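Long-range contact in putative dehydratase (Mesorhizobium loti, PDB 2POZ), which is of unproven function but probably acts as a lyase, perhaps a dehydratase, of the mandelate racemase/muconate lactonizing enzyme family: residues 203-208 / 229-234. Numbering follows the deposited sequence.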
loop_
_atom_site.group_PDB
_atom_site.type_symbol
_atom_site.label_atom_id
_atom_site.label_comp_id
_atom_site.label_asym_id
_atom_site.label_seq_id
_atom_site.Cartn_x
_atom_site.Cartn_y
_atom_site.Cartn_z
HETATM N N MSE A 203 15.830 -27.393 14.206
HETATM C CA MSE A 203 15.100 -26.140 14.313
HETATM C C MSE A 203 15.987 -25.194 15.113
HETATM O O MSE A 203 16.514 -25.557 16.163
HETATM C CB MSE A 203 13.761 -26.331 15.037
HETATM C CG MSE A 203 12.706 -27.111 14.258
HETATM SE SE MSE A 203 13.099 -29.014 14.045
HETATM C CE MSE A 203 11.355 -29.599 13.399
ATOM N N VAL A 204 16.167 -23.985 14.606
ATOM C CA VAL A 204 16.991 -23.003 15.288
ATOM C C VAL A 204 16.120 -21.897 15.883
ATOM O O VAL A 204 15.457 -21.147 15.159
ATOM C CB VAL A 204 18.027 -22.385 14.316
ATOM C CG1 VAL A 204 18.710 -21.193 14.961
ATOM C CG2 VAL A 204 19.069 -23.434 13.944
ATOM N N ASP A 205 16.115 -21.813 17.208
ATOM C CA ASP A 205 15.356 -20.788 17.918
ATOM C C ASP A 205 16.302 -19.633 18.243
ATOM O O ASP A 205 17.320 -19.828 18.915
ATOM C CB ASP A 205 14.757 -21.378 19.204
ATOM C CG ASP A 205 14.094 -20.322 20.091
ATOM O OD1 ASP A 205 13.714 -19.241 19.588
ATOM O OD2 ASP A 205 13.947 -20.585 21.300
ATOM N N LEU A 206 15.982 -18.441 17.738
ATOM C CA LEU A 206 16.809 -17.267 17.989
ATOM C C LEU A 206 16.271 -16.463 19.173
ATOM O O LEU A 206 16.933 -15.556 19.677
ATOM C CB LEU A 206 16.892 -16.390 16.733
ATOM C CG LEU A 206 17.493 -17.081 15.500
ATOM C CD1 LEU A 206 17.694 -16.060 14.378
ATOM C CD2 LEU A 206 18.824 -17.736 15.864
ATOM N N SER A 207 15.064 -16.808 19.608
ATOM C CA SER A 207 14.420 -16.160 20.749
ATOM C C SER A 207 14.570 -14.641 20.728
ATOM O O SER A 207 14.908 -14.037 21.741
ATOM C CB SER A 207 15.009 -16.721 22.056
ATOM O OG SER A 207 14.173 -16.463 23.174
ATOM N N GLY A 208 14.318 -14.026 19.574
ATOM C CA GLY A 208 14.432 -12.581 19.469
ATOM C C GLY A 208 15.541 -12.122 18.536
ATOM O O GLY A 208 15.439 -11.057 17.915
ATOM N N PHE A 229 13.448 -24.765 10.334
ATOM C CA PHE A 229 12.932 -23.412 10.501
ATOM C C PHE A 229 13.678 -22.636 11.586
ATOM O O PHE A 229 14.372 -23.222 12.424
ATOM C CB PHE A 229 11.408 -23.419 10.774
ATOM C CG PHE A 229 11.000 -24.010 12.104
ATOM C CD1 PHE A 229 11.275 -23.347 13.300
ATOM C CD2 PHE A 229 10.261 -25.192 12.152
ATOM C CE1 PHE A 229 10.816 -23.845 14.518
ATOM C CE2 PHE A 229 9.794 -25.701 13.372
ATOM C CZ PHE A 229 10.071 -25.023 14.557
ATOM N N VAL A 230 13.564 -21.314 11.528
ATOM C CA VAL A 230 14.177 -20.439 12.512
ATOM C C VAL A 230 13.006 -19.809 13.274
ATOM O O VAL A 230 12.064 -19.297 12.666
ATOM C CB VAL A 230 15.052 -19.334 11.844
ATOM C CG1 VAL A 230 14.190 -18.381 11.028
ATOM C CG2 VAL A 230 15.811 -18.567 12.906
ATOM N N GLU A 231 13.067 -19.869 14.599
ATOM C CA GLU A 231 12.014 -19.336 15.458
ATOM C C GLU A 231 12.334 -17.944 16.002
ATOM O O GLU A 231 13.470 -17.671 16.421
ATOM C CB GLU A 231 11.769 -20.299 16.621
ATOM C CG GLU A 231 10.636 -19.896 17.549
ATOM C CD GLU A 231 10.458 -20.882 18.692
ATOM O OE1 GLU A 231 10.718 -22.085 18.475
ATOM O OE2 GLU A 231 10.051 -20.458 19.799
ATOM N N GLU A 232 11.323 -17.077 16.000
ATOM C CA GLU A 232 11.458 -15.704 16.480
ATOM C C GLU A 232 12.782 -15.062 16.065
ATOM O O GLU A 232 13.611 -14.746 16.912
ATOM C CB GLU A 232 11.339 -15.657 18.009
ATOM C CG GLU A 232 9.969 -16.027 18.560
ATOM C CD GLU A 232 9.886 -15.822 20.065
ATOM O OE1 GLU A 232 10.778 -16.327 20.781
ATOM O OE2 GLU A 232 8.933 -15.159 20.530
ATOM N N PRO A 233 12.992 -14.847 14.755
ATOM C CA PRO A 233 14.244 -14.236 14.298
ATOM C C PRO A 233 14.408 -12.802 14.801
ATOM O O PRO A 233 15.512 -12.252 14.791
ATOM C CB PRO A 233 14.138 -14.328 12.776
ATOM C CG PRO A 233 12.659 -14.174 12.551
ATOM C CD PRO A 233 12.069 -15.068 13.628
ATOM N N CYS A 234 13.308 -12.186 15.224
ATOM C CA CYS A 234 13.395 -10.832 15.752
ATOM C C CYS A 234 12.483 -10.692 16.950
ATOM O O CYS A 234 11.665 -11.566 17.227
ATOM C CB CYS A 234 13.021 -9.785 14.700
ATOM S SG CYS A 234 11.311 -9.901 14.133
#
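Leu206 and Val230 form the tight spot between 203-208 and 229-234: CG of Leu206 lies 3.4 Å from CG2 of Val230, closer than usual for two carbons. With chi1 of Val230 at 66°, CG1 sits between the backbone N and the carbonyl carbon, which turns CG2 toward Leu206. Helix 212-222 closes over Leu206 through Thr215, Phe218 and Cys219. Met203, a selenomethionine, and Phe229 pack on the other sheet face, where Met203 CG sits over the ring, 3.5 Å from its centroid; SE lies farther out and oblique to the ring, a Met-aromatic contact.

The backbones hold this packing in parallel register. Val204 N donates to Phe229 O at 2.9 Å and Val204 O accepts from Glu231 N at 2.8 Å, while Leu206 N donates to Glu231 O. Gly208 N to Glu232 O (2.8 Å) carries the pairing past the strand ends.

The looser side is polar and partly exposed at Asp205. Its carboxylate stacks over that of Glu231, the planes 15° apart, yet OD1 of Asp205 and OE2 of Glu231 remain 3.9 Å apart and unbonded. Glu231 OE1 is salt-bridged to Lys157 and Glu232 OE1 to Arg258. Asp205 OD1 instead takes Ser207 N (2.8 Å, 138° at the hydrogen) from above the carboxylate plane, an Asx turn where the chain leaves the strand.

Strand 201-205, helix 212-222 and strand 227-231 make a beta-alpha-beta unit of the enolase-superfamily TIM-type barrel; Asp205 and Glu231, with Glu257 nearby, occupy C-terminal strand ends where relatives typically carry acidic metal ligands, consistent with a metal site here.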